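Local coordinates for protein glycosyl hydrolase, family 38 (Enterococcus faecalis, PDB 5KBP) that probably hydrolyses alpha-mannosidic linkages, acting as a carbohydrate-binding, metal-binding glycoside hydrolase of family 38, at residues Trp17-Glu20 with Pro24-Glu27; Glu26-Arg31 with Val233-Val238; Leu35-Leu40 with Asp62-Val67; Lys76-Val79 with Lys83-Ile86. All blocks are in the same frame, centred on the assembly; numbering follows the deposited sequence.

Interaction 1: Trp17-Glu20 with Pro24-Glu27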
loop_
_atom_site.group_PDB
_atom_site.type_symbol
_atom_site.label_atom_id
_atom_site.label_comp_id
_atom_site.label_asym_id
_atom_site.label_seq_id
_atom_site.Cartn_x
_atom_site.Cartn_y
_atom_site.Cartn_z
ATOM N N TRP A 17 22.013 -3.686 1.618
ATOM C CA TRP A 17 20.919 -2.914 1.040
ATOM C C TRP A 17 19.658 -3.074 1.886
ATOM O O TRP A 17 18.884 -4.016 1.705
ATOM C CB TRP A 17 20.661 -3.326 -0.397
ATOM C CG TRP A 17 19.843 -2.319 -1.105
ATOM C CD1 TRP A 17 18.489 -2.331 -1.274
ATOM C CD2 TRP A 17 20.315 -1.113 -1.713
ATOM N NE1 TRP A 17 18.092 -1.214 -1.966
ATOM C CE2 TRP A 17 19.195 -0.450 -2.247
ATOM C CE3 TRP A 17 21.580 -0.535 -1.865
ATOM C CZ2 TRP A 17 19.300 0.763 -2.919
ATOM C CZ3 TRP A 17 21.680 0.670 -2.536
ATOM C CH2 TRP A 17 20.547 1.304 -3.055
ATOM N N ASP A 18 19.452 -2.134 2.803
ATOM C CA ASP A 18 18.174 -2.037 3.494
ATOM C C ASP A 18 17.094 -1.656 2.491
ATOM O O ASP A 18 17.159 -0.589 1.872
ATOM C CB ASP A 18 18.259 -1.007 4.622
ATOM C CG ASP A 18 19.358 -1.326 5.616
ATOM O OD1 ASP A 18 19.139 -2.198 6.482
ATOM O OD2 ASP A 18 20.437 -0.703 5.537
ATOM N N ARG A 19 16.108 -2.541 2.324
ATOM C CA ARG A 19 15.119 -2.368 1.264
ATOM C C ARG A 19 14.328 -1.077 1.442
ATOM O O ARG A 19 13.986 -0.406 0.460
ATOM C CB ARG A 19 14.185 -3.578 1.231
ATOM C CG ARG A 19 13.358 -3.708 -0.034
ATOM C CD ARG A 19 12.790 -5.114 -0.154
ATOM N NE ARG A 19 11.965 -5.278 -1.347
ATOM C CZ ARG A 19 10.651 -5.089 -1.377
ATOM N NH1 ARG A 19 10.005 -4.729 -0.276
ATOM N NH2 ARG A 19 9.980 -5.264 -2.506
ATOM N N GLU A 20 14.034 -0.711 2.687
ATOM C CA GLU A 20 13.347 0.538 2.987
ATOM C C GLU A 20 13.752 0.981 4.383
ATOM O O GLU A 20 13.753 0.171 5.314
ATOM C CB GLU A 20 11.827 0.374 2.884
ATOM C CG GLU A 20 11.306 -0.932 3.458
ATOM C CD GLU A 20 9.851 -1.182 3.110
ATOM O OE1 GLU A 20 9.245 -2.101 3.701
ATOM O OE2 GLU A 20 9.314 -0.458 2.247
ATOM N N PRO A 24 11.448 6.896 1.546
ATOM C CA PRO A 24 10.350 6.063 1.047
ATOM C C PRO A 24 10.899 4.924 0.202
ATOM O O PRO A 24 11.998 5.011 -0.354
ATOM C CB PRO A 24 9.513 7.038 0.211
ATOM C CG PRO A 24 9.810 8.379 0.797
ATOM C CD PRO A 24 11.253 8.320 1.219
ATOM N N TYR A 25 10.120 3.841 0.118
ATOM C CA TYR A 25 10.612 2.605 -0.488
ATOM C C TYR A 25 11.151 2.834 -1.894
ATOM O O TYR A 25 12.247 2.374 -2.235
ATOM C CB TYR A 25 9.508 1.549 -0.519
ATOM C CG TYR A 25 9.828 0.421 -1.475
ATOM C CD1 TYR A 25 10.816 -0.505 -1.173
ATOM C CD2 TYR A 25 9.161 0.297 -2.689
ATOM C CE1 TYR A 25 11.126 -1.532 -2.045
ATOM C CE2 TYR A 25 9.465 -0.729 -3.569
ATOM C CZ TYR A 25 10.449 -1.641 -3.241
ATOM O OH TYR A 25 10.758 -2.665 -4.108
ATOM N N GLU A 26 10.392 3.547 -2.728
ATOM C CA GLU A 26 10.785 3.696 -4.124
ATOM C C GLU A 26 12.035 4.554 -4.278
ATOM O O GLU A 26 12.760 4.409 -5.268
ATOM C CB GLU A 26 9.632 4.279 -4.938
ATOM C CG GLU A 26 8.451 3.333 -5.112
ATOM C CD GLU A 26 8.777 2.109 -5.959
ATOM O OE1 GLU A 26 7.968 1.157 -5.955
ATOM O OE2 GLU A 26 9.831 2.095 -6.631
ATOM N N GLU A 27 12.304 5.446 -3.322
ATOM C CA GLU A 27 13.554 6.201 -3.361
ATOM C C GLU A 27 14.753 5.273 -3.206
ATOM O O GLU A 27 15.745 5.403 -3.932
ATOM C CB GLU A 27 13.553 7.280 -2.279
ATOM C CG GLU A 27 12.513 8.378 -2.483
ATOM C CD GLU A 27 12.931 9.397 -3.528
ATOM O OE1 GLU A 27 14.129 9.434 -3.875
ATOM O OE2 GLU A 27 12.063 10.163 -4.000
#
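Tyr25 packs its ring against the side chains of Arg19 and Glu20. The phenol end lies over one face of the Arg19 guanidinium: Tyr25 CE1 is 3.6 Å above that plane, over its centre. The two planes are 41° apart, so this is a tilted cover and not a flat stack. The aliphatic part of the arginine meets the same margin of the ring. Arg19 CG lies in the ring plane at its edge, 3.7 Å from Tyr25 CE1. The chain is extended from CG to NE, which carries the guanidinium on past that edge to the phenol end. Tyr25 OH comes within 3.2 Å of Arg19 NH2, but the angle is poor for a hydrogen bond. The charge of Arg19 is met through NE by Asp63 on helix 59-65.

Glu20 approaches the base of the tyrosine. Its OE2 is 3.4 Å from Tyr25 CB, and the carboxylate stands nearly upright to the ring, at 82°. Its other oxygen, OE1, is bound by Arg371 and Ser355, which ties this end of the glutamate to later parts of the chain.

Pro24 is the N-cap of helix 25-45, and Tyr25 is in its first turn. The contact therefore folds the helix start back on the loop after strand 7-13. It is a strand-loop-helix connection of the family 38 N-terminal domain.

Interaction 2: Glu26-Arg31 with Val233-Val238; sequences EEHHMR and VDHQPV
The rings of His28 and His235 form an offset aromatic pair between helix 25-45 and the loop that follows strand 226-231. The planes are 26° apart and the centroids 4.7 Å apart. The rings are slid so far that they barely overlap. The touch is made by their CE1 corners, His28 CE1 to His235 CE1, at 3.5 Å. His28 ND1 lies over one face of the His235 ring, 3.7 Å from His235 NE2. The two side chains come at about a right angle to each other.

Both imidazoles are fixed by other partners. His28 NE2 bonds to the backbone N of Leu23, and Tyr22 meets its ring edge-to-face. His235 NE2 bonds to the backbone O of Asp18, and Trp17 packs edge-to-face on that ring. His235 also sits at the third position of a type II turn from Val233 to Gln236, closed by Gln236 N to Val233 O at 3.2 Å. Its backbone there is left-handed (phi 58°), and its CB points toward the helix.

On the next residue, His29, ND1 bonds to Glu26 OE2, about one turn earlier in the helix, at 3.0 Å. The pair of His28 and His235 joins a type II beta turn to helix 25-45, the first helix of the family 38 N-terminal domain.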
loop_
_atom_site.group_PDB
_atom_site.type_symbol
_atom_site.label_atom_id
_atom_site.label_comp_id
_atom_site.label_asym_id
_atom_site.label_seq_id
_atom_site.Cartn_x
_atom_site.Cartn_y
_atom_site.Cartn_z
ATOM N N GLU A 26 10.392 3.547 -2.728
ATOM C CA GLU A 26 10.785 3.696 -4.124
ATOM C C GLU A 26 12.035 4.554 -4.278
ATOM O O GLU A 26 12.760 4.409 -5.268
ATOM C CB GLU A 26 9.632 4.279 -4.938
ATOM C CG GLU A 26 8.451 3.333 -5.112
ATOM C CD GLU A 26 8.777 2.109 -5.959
ATOM O OE1 GLU A 26 7.968 1.157 -5.955
ATOM O OE2 GLU A 26 9.831 2.095 -6.631
ATOM N N GLU A 27 12.304 5.446 -3.322
ATOM C CA GLU A 27 13.554 6.201 -3.361
ATOM C C GLU A 27 14.753 5.273 -3.206
ATOM O O GLU A 27 15.745 5.403 -3.932
ATOM C CB GLU A 27 13.553 7.280 -2.279
ATOM C CG GLU A 27 12.513 8.378 -2.483
ATOM C CD GLU A 27 12.931 9.397 -3.528
ATOM O OE1 GLU A 27 14.129 9.434 -3.875
ATOM O OE2 GLU A 27 12.063 10.163 -4.000
ATOM N N HIS A 28 14.677 4.325 -2.267
ATOM C CA HIS A 28 15.704 3.293 -2.177
ATOM C C HIS A 28 15.668 2.378 -3.395
ATOM O O HIS A 28 16.717 1.953 -3.891
ATOM C CB HIS A 28 15.525 2.469 -0.902
ATOM C CG HIS A 28 15.772 3.234 0.360
ATOM N ND1 HIS A 28 17.014 3.725 0.702
ATOM C CD2 HIS A 28 14.941 3.575 1.373
ATOM C CE1 HIS A 28 16.934 4.344 1.866
ATOM N NE2 HIS A 28 15.687 4.265 2.296
ATOM N N HIS A 29 14.467 2.067 -3.888
ATOM C CA HIS A 29 14.333 1.117 -4.987
ATOM C C HIS A 29 14.977 1.643 -6.263
ATOM O O HIS A 29 15.655 0.895 -6.977
ATOM C CB HIS A 29 12.856 0.803 -5.226
ATOM C CG HIS A 29 12.624 -0.297 -6.213
ATOM N ND1 HIS A 29 11.420 -0.470 -6.861
ATOM C CD2 HIS A 29 13.437 -1.282 -6.660
ATOM C CE1 HIS A 29 11.503 -1.513 -7.666
ATOM N NE2 HIS A 29 12.716 -2.024 -7.565
ATOM N N MET A 30 14.775 2.927 -6.569
ATOM C CA MET A 30 15.382 3.496 -7.768
ATOM C C MET A 30 16.899 3.564 -7.653
ATOM O O MET A 30 17.598 3.537 -8.673
ATOM C CB MET A 30 14.803 4.883 -8.044
ATOM C CG MET A 30 13.327 4.887 -8.411
ATOM S SD MET A 30 12.941 3.891 -9.864
ATOM C CE MET A 30 12.259 2.415 -9.107
ATOM N N ARG A 31 17.422 3.653 -6.430
ATOM C CA ARG A 31 18.864 3.586 -6.235
ATOM C C ARG A 31 19.379 2.155 -6.306
ATOM O O ARG A 31 20.556 1.942 -6.616
ATOM C CB ARG A 31 19.243 4.228 -4.902
ATOM C CG ARG A 31 19.175 5.746 -4.928
ATOM C CD ARG A 31 19.327 6.361 -3.549
ATOM N NE ARG A 31 19.359 7.819 -3.623
ATOM C CZ ARG A 31 18.279 8.594 -3.625
ATOM N NH1 ARG A 31 17.069 8.054 -3.558
ATOM N NH2 ARG A 31 18.408 9.914 -3.696
ATOM N N VAL A 233 29.195 -1.124 2.260
ATOM C CA VAL A 233 28.516 -0.606 3.445
ATOM C C VAL A 233 27.051 -0.354 3.084
ATOM O O VAL A 233 26.608 -0.708 1.985
ATOM C CB VAL A 233 29.220 0.662 3.976
ATOM C CG1 VAL A 233 28.946 1.857 3.081
ATOM C CG2 VAL A 233 28.856 0.948 5.438
ATOM N N ASP A 234 26.293 0.243 4.004
ATOM C CA ASP A 234 24.866 0.464 3.803
ATOM C C ASP A 234 24.612 1.354 2.593
ATOM O O ASP A 234 25.038 2.513 2.563
ATOM C CB ASP A 234 24.260 1.092 5.059
ATOM C CG ASP A 234 24.437 0.224 6.290
ATOM O OD1 ASP A 234 25.519 0.286 6.913
ATOM O OD2 ASP A 234 23.494 -0.517 6.637
ATOM N N HIS A 235 23.909 0.805 1.599
ATOM C CA HIS A 235 23.523 1.539 0.391
ATOM C C HIS A 235 24.743 2.101 -0.334
ATOM O O HIS A 235 24.710 3.204 -0.887
ATOM C CB HIS A 235 22.522 2.652 0.717
ATOM C CG HIS A 235 21.240 2.159 1.313
ATOM N ND1 HIS A 235 20.623 2.787 2.373
ATOM C CD2 HIS A 235 20.454 1.104 0.991
ATOM C CE1 HIS A 235 19.515 2.136 2.684
ATOM N NE2 HIS A 235 19.390 1.112 1.859
ATOM N N GLN A 236 25.824 1.341 -0.337
ATOM C CA GLN A 236 27.054 1.802 -0.965
ATOM C C GLN A 236 27.053 1.453 -2.447
ATOM O O GLN A 236 26.837 0.286 -2.799
ATOM C CB GLN A 236 28.271 1.177 -0.299
ATOM C CG GLN A 236 29.607 1.635 -0.867
ATOM C CD GLN A 236 29.968 3.054 -0.465
ATOM O OE1 GLN A 236 29.280 3.681 0.341
ATOM N NE2 GLN A 236 31.059 3.565 -1.023
ATOM N N PRO A 237 27.275 2.420 -3.333
ATOM C CA PRO A 237 27.492 2.081 -4.742
ATOM C C PRO A 237 28.738 1.222 -4.889
ATOM O O PRO A 237 29.698 1.347 -4.126
ATOM C CB PRO A 237 27.669 3.446 -5.417
ATOM C CG PRO A 237 27.048 4.429 -4.472
ATOM C CD PRO A 237 27.280 3.874 -3.102
ATOM N N VAL A 238 28.711 0.327 -5.876
ATOM C CA VAL A 238 29.838 -0.570 -6.086
ATOM C C VAL A 238 31.048 0.240 -6.535
ATOM O O VAL A 238 30.941 1.132 -7.388
ATOM C CB VAL A 238 29.475 -1.672 -7.095
ATOM C CG1 VAL A 238 29.079 -1.077 -8.445
ATOM C CG2 VAL A 238 30.623 -2.661 -7.241
#

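Interaction 3: Leu35-Leu40 with Asp62-Val67; sequences LVDNVL and DDYLQV
Tyr64 of helix 59-65 lays its ring against Val36, Asp37 and Leu40 of helix 25-45. This is a helix-helix contact in the alpha/beta N-terminal domain of the family 38 fold, with one aromatic side chain reaching from one helix to the other.

Val36 gives a CH-pi contact. Its CG1 stands 3.4 Å from the centroid of the Tyr64 ring, only 5° off the ring normal. Val36 CB adds to the same patch, 3.5 Å from Tyr64 CD1. Val36 has CG1 anti to the backbone N (chi1 177°), and this methyl is the one set over the ring. Leu40, one turn on, comes from the direction opposite to Tyr64. Its CD1 reaches Tyr64 CE2 at 4.1 Å.

The phenol end is polar. Tyr64 OH donates to Asp37 OD1, which lies at the ring edge near its plane, while the carboxylate is turned 77° from the ring. The modelled separation of Tyr64 OH and Asp37 OD1, 2.4 Å, is very short, so the exact length is doubtful.

The next shell helps to place these groups. Arg68 NH1 makes a salt bridge to the same Asp37 OD1. The tyrosine hydroxyl and the arginine therefore share one oxygen, and the positive charge probably helps to keep the aspartate ionised. Val75 of helix 72-80 packs on both Leu40 and Tyr64, and Ile33 and Lys71 also touch the tyrosine. At the margin of the ring's polar end, Leu40 CD1 approaches Tyr64 OH to 3.8 Å.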
loop_
_atom_site.group_PDB
_atom_site.type_symbol
_atom_site.label_atom_id
_atom_site.label_comp_id
_atom_site.label_asym_id
_atom_site.label_seq_id
_atom_site.Cartn_x
_atom_site.Cartn_y
_atom_site.Cartn_z
ATOM N N LEU A 35 22.534 0.642 -8.659
ATOM C CA LEU A 35 23.579 -0.231 -8.134
ATOM C C LEU A 35 23.745 -1.475 -8.999
ATOM O O LEU A 35 24.859 -1.808 -9.420
ATOM C CB LEU A 35 23.260 -0.620 -6.690
ATOM C CG LEU A 35 24.164 -1.692 -6.078
ATOM C CD1 LEU A 35 25.588 -1.185 -5.938
ATOM C CD2 LEU A 35 23.623 -2.150 -4.735
ATOM N N VAL A 36 22.642 -2.176 -9.276
ATOM C CA VAL A 36 22.724 -3.409 -10.055
ATOM C C VAL A 36 23.153 -3.121 -11.489
ATOM O O VAL A 36 23.872 -3.922 -12.099
ATOM C CB VAL A 36 21.382 -4.162 -9.997
ATOM C CG1 VAL A 36 21.427 -5.419 -10.860
ATOM C CG2 VAL A 36 21.039 -4.516 -8.557
ATOM N N ASP A 37 22.734 -1.983 -12.050
ATOM C CA ASP A 37 23.209 -1.603 -13.379
ATOM C C ASP A 37 24.726 -1.482 -13.404
ATOM O O ASP A 37 25.377 -1.925 -14.358
ATOM C CB ASP A 37 22.568 -0.288 -13.823
ATOM C CG ASP A 37 21.125 -0.451 -14.251
ATOM O OD1 ASP A 37 20.709 -1.595 -14.528
ATOM O OD2 ASP A 37 20.409 0.569 -14.320
ATOM N N ASN A 38 25.309 -0.890 -12.359
ATOM C CA ASN A 38 26.755 -0.714 -12.308
ATOM C C ASN A 38 27.485 -2.013 -11.990
ATOM O O ASN A 38 28.605 -2.219 -12.470
ATOM C CB ASN A 38 27.116 0.362 -11.282
ATOM C CG ASN A 38 26.690 1.751 -11.720
ATOM O OD1 ASN A 38 26.700 2.067 -12.910
ATOM N ND2 ASN A 38 26.312 2.587 -10.761
ATOM N N VAL A 39 26.880 -2.893 -11.189
ATOM C CA VAL A 39 27.509 -4.179 -10.905
ATOM C C VAL A 39 27.560 -5.036 -12.162
ATOM O O VAL A 39 28.593 -5.642 -12.477
ATOM C CB VAL A 39 26.775 -4.896 -9.757
ATOM C CG1 VAL A 39 27.292 -6.320 -9.604
ATOM C CG2 VAL A 39 26.949 -4.127 -8.462
ATOM N N LEU A 40 26.450 -5.099 -12.904
ATOM C CA LEU A 40 26.450 -5.813 -14.177
ATOM C C LEU A 40 27.427 -5.190 -15.165
ATOM O O LEU A 40 28.015 -5.902 -15.987
ATOM C CB LEU A 40 25.040 -5.837 -14.766
ATOM C CG LEU A 40 23.980 -6.583 -13.953
ATOM C CD1 LEU A 40 22.626 -6.540 -14.648
ATOM C CD2 LEU A 40 24.414 -8.016 -13.707
ATOM N N ASP A 62 14.566 -9.864 -7.829
ATOM C CA ASP A 62 13.171 -9.617 -8.181
ATOM C C ASP A 62 12.878 -8.124 -8.269
ATOM O O ASP A 62 12.207 -7.673 -9.206
ATOM C CB ASP A 62 12.247 -10.284 -7.161
ATOM C CG ASP A 62 12.393 -11.791 -7.141
ATOM O OD1 ASP A 62 12.797 -12.361 -8.176
ATOM O OD2 ASP A 62 12.103 -12.405 -6.094
ATOM N N ASP A 63 13.371 -7.344 -7.303
ATOM C CA ASP A 63 13.112 -5.909 -7.305
ATOM C C ASP A 63 13.760 -5.220 -8.498
ATOM O O ASP A 63 13.252 -4.200 -8.973
ATOM C CB ASP A 63 13.607 -5.282 -6.002
ATOM C CG ASP A 63 12.867 -5.803 -4.785
ATOM O OD1 ASP A 63 11.708 -6.243 -4.937
ATOM O OD2 ASP A 63 13.441 -5.766 -3.676
ATOM N N TYR A 64 14.874 -5.761 -8.994
ATOM C CA TYR A 64 15.548 -5.162 -10.139
ATOM C C TYR A 64 14.822 -5.473 -11.442
ATOM O O TYR A 64 14.693 -4.601 -12.308
ATOM C CB TYR A 64 16.997 -5.650 -10.206
ATOM C CG TYR A 64 17.772 -5.156 -11.410
ATOM C CD1 TYR A 64 18.238 -3.848 -11.473
ATOM C CD2 TYR A 64 18.051 -6.001 -12.476
ATOM C CE1 TYR A 64 18.954 -3.395 -12.569
ATOM C CE2 TYR A 64 18.766 -5.556 -13.577
ATOM C CZ TYR A 64 19.215 -4.253 -13.618
ATOM O OH TYR A 64 19.927 -3.805 -14.709
ATOM N N LEU A 65 14.335 -6.705 -11.594
ATOM C CA LEU A 65 13.718 -7.118 -12.847
ATOM C C LEU A 65 12.292 -6.614 -13.009
ATOM O O LEU A 65 11.784 -6.596 -14.135
ATOM C CB LEU A 65 13.741 -8.643 -12.967
ATOM C CG LEU A 65 15.126 -9.245 -13.196
ATOM C CD1 LEU A 65 15.002 -10.717 -13.523
ATOM C CD2 LEU A 65 15.852 -8.506 -14.307
ATOM N N GLN A 66 11.631 -6.204 -11.926
ATOM C CA GLN A 66 10.298 -5.634 -12.085
ATOM C C GLN A 66 10.347 -4.230 -12.674
ATOM O O GLN A 66 9.336 -3.759 -13.206
ATOM C CB GLN A 66 9.546 -5.630 -10.751
ATOM C CG GLN A 66 10.031 -4.618 -9.730
ATOM C CD GLN A 66 9.014 -4.391 -8.628
ATOM O OE1 GLN A 66 7.817 -4.610 -8.820
ATOM N NE2 GLN A 66 9.484 -3.955 -7.468
ATOM N N VAL A 67 11.498 -3.564 -12.599
ATOM C CA VAL A 67 11.686 -2.279 -13.270
ATOM C C VAL A 67 12.362 -2.453 -14.624
ATOM O O VAL A 67 12.020 -1.760 -15.585
ATOM C CB VAL A 67 12.487 -1.320 -12.368
ATOM C CG1 VAL A 67 12.624 0.041 -13.033
ATOM C CG2 VAL A 67 11.812 -1.177 -11.025
#

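Interaction 4: Lys76-Val79 with Lys83-Ile86; sequences KKAV and KLKI. With SO4 (sulfate ion), chain E.
Val79 of helix 72-80 is the bump here, set between Leu84 and Ile86 of the chain that turns back beside it. The segments belong to a beta-alpha-beta crossover: strand 84-85 runs parallel to strand 52-53, and helices 59-65 and 72-80 lie between them in the chain.

Each valine methyl has its own neighbours. Val79 CG2 rests on Leu84 CB at 3.8 Å and also meets Leu84 CD2 and Ile86 CG2. Val79 CG1 faces Ile86 CD1 at 4.0 Å. Leu84 and Ile86, two residues apart, both point their CB toward the helix, and Lys85 between them points away. The valine thus fits the shallow notch between alternate side chains. Ala78 offers just a methyl, and its CB lies 4.0 Å from Leu84 CB. Trp117 of helix 100-117 packs on Val79 and Ile86, while Leu40 touches Ala78 and Val39 touches Leu84.

The turn is closed by a forked bond. Ala78 O accepts from Lys83 N, nearly along the C=O axis, and from Leu84 N, which lies 56° out of the carbonyl plane. Ala78 O lies 3.2 Å from Lys83 N and 3.2 Å from Leu84 N.

Lys76 points away from the strand. Extended beyond CG, it reaches a sulfate, probably from the crystallisation liquor, that Lys72 of both subunits also binds. Lys76 NZ is 3.2 Å from sulfate O3 and bonds more weakly to O4.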
loop_
_atom_site.group_PDB
_atom_site.type_symbol
_atom_site.label_atom_id
_atom_site.label_comp_id
_atom_site.label_asym_id
_atom_site.label_seq_id
_atom_site.Cartn_x
_atom_site.Cartn_y
_atom_site.Cartn_z
ATOM N N LYS A 76 20.747 -13.499 -15.528
ATOM C CA LYS A 76 20.987 -14.936 -15.609
ATOM C C LYS A 76 22.454 -15.231 -15.887
ATOM O O LYS A 76 23.082 -16.033 -15.189
ATOM C CB LYS A 76 20.107 -15.554 -16.695
ATOM C CG LYS A 76 18.707 -15.937 -16.250
ATOM C CD LYS A 76 17.885 -16.408 -17.440
ATOM C CE LYS A 76 16.683 -17.223 -16.996
ATOM N NZ LYS A 76 15.811 -17.592 -18.147
ATOM N N LYS A 77 23.021 -14.578 -16.906
ATOM C CA LYS A 77 24.413 -14.827 -17.264
ATOM C C LYS A 77 25.371 -14.386 -16.164
ATOM O O LYS A 77 26.431 -14.997 -15.988
ATOM C CB LYS A 77 24.751 -14.126 -18.580
ATOM C CG LYS A 77 24.127 -14.782 -19.802
ATOM C CD LYS A 77 24.498 -14.058 -21.088
ATOM C CE LYS A 77 23.738 -12.749 -21.234
ATOM N NZ LYS A 77 23.981 -12.109 -22.558
ATOM N N ALA A 78 25.024 -13.336 -15.417
ATOM C CA ALA A 78 25.888 -12.900 -14.324
ATOM C C ALA A 78 25.908 -13.922 -13.195
ATOM O O ALA A 78 26.968 -14.203 -12.623
ATOM C CB ALA A 78 25.438 -11.534 -13.806
ATOM N N VAL A 79 24.747 -14.493 -12.861
ATOM C CA VAL A 79 24.694 -15.504 -11.808
ATOM C C VAL A 79 25.306 -16.814 -12.291
ATOM O O VAL A 79 26.026 -17.491 -11.545
ATOM C CB VAL A 79 23.242 -15.695 -11.330
ATOM C CG1 VAL A 79 23.161 -16.818 -10.311
ATOM C CG2 VAL A 79 22.709 -14.403 -10.738
ATOM N N LYS A 83 29.625 -14.697 -10.862
ATOM C CA LYS A 83 30.044 -13.337 -10.558
ATOM C C LYS A 83 28.987 -12.531 -9.817
ATOM O O LYS A 83 29.315 -11.483 -9.253
ATOM C CB LYS A 83 30.439 -12.603 -11.845
ATOM C CG LYS A 83 31.647 -13.210 -12.539
ATOM C CD LYS A 83 32.236 -12.266 -13.573
ATOM C CE LYS A 83 33.593 -12.760 -14.046
ATOM N NZ LYS A 83 34.547 -12.888 -12.911
ATOM N N LEU A 84 27.738 -12.988 -9.804
ATOM C CA LEU A 84 26.692 -12.402 -8.974
ATOM C C LEU A 84 26.308 -13.445 -7.931
ATOM O O LEU A 84 25.618 -14.422 -8.245
ATOM C CB LEU A 84 25.490 -11.971 -9.813
ATOM C CG LEU A 84 24.563 -10.945 -9.156
ATOM C CD1 LEU A 84 25.363 -9.741 -8.689
ATOM C CD2 LEU A 84 23.464 -10.518 -10.115
ATOM N N LYS A 85 26.770 -13.245 -6.699
ATOM C CA LYS A 85 26.558 -14.196 -5.616
ATOM C C LYS A 85 25.237 -13.882 -4.923
ATOM O O LYS A 85 25.062 -12.787 -4.379
ATOM C CB LYS A 85 27.721 -14.136 -4.627
ATOM C CG LYS A 85 29.091 -14.376 -5.250
ATOM C CD LYS A 85 29.255 -15.818 -5.707
ATOM C CE LYS A 85 30.702 -16.119 -6.066
ATOM N NZ LYS A 85 30.896 -17.540 -6.469
ATOM N N ILE A 86 24.314 -14.846 -4.935
ATOM C CA ILE A 86 22.950 -14.628 -4.473
ATOM C C ILE A 86 22.630 -15.588 -3.332
ATOM O O ILE A 86 23.264 -16.634 -3.162
ATOM C CB ILE A 86 21.928 -14.797 -5.615
ATOM C CG1 ILE A 86 21.937 -16.241 -6.122
ATOM C CG2 ILE A 86 22.237 -13.834 -6.750
ATOM C CD1 ILE A 86 20.823 -16.559 -7.090
HETATM S S SO4 E . 12.064 -16.570 -18.737
HETATM O O1 SO4 E . 11.187 -16.301 -19.874
HETATM O O2 SO4 E . 11.380 -16.210 -17.500
HETATM O O3 SO4 E . 13.284 -15.780 -18.868
HETATM O O4 SO4 E . 12.404 -17.989 -18.709
#

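Interactions 1, 2 and 3 all use helix 25-45. Interactions 1 and 2 have centres 7 Å apart and meet through Asp18 O and His235 NE2, 2.8 Å apart. Asp63 links both to interaction 3: its OD2 is 2.8 Å from Arg19 NE, and its O is 2.6 Å from His29 NE2. Interaction 4 is reached through interaction 3, where Leu40 CD2 lies 3.7 Å from Ala78 CB. It is remote from interaction 1, with centres about 22 Å apart. Along the chain, interactions 3 and 4 are nested inside the loop closed by interaction 2. The first three contacts also touch the second subunit. All four lie away from the calcium-binding residues Phe253 and Tyr256, where no calcium is bound in this chain.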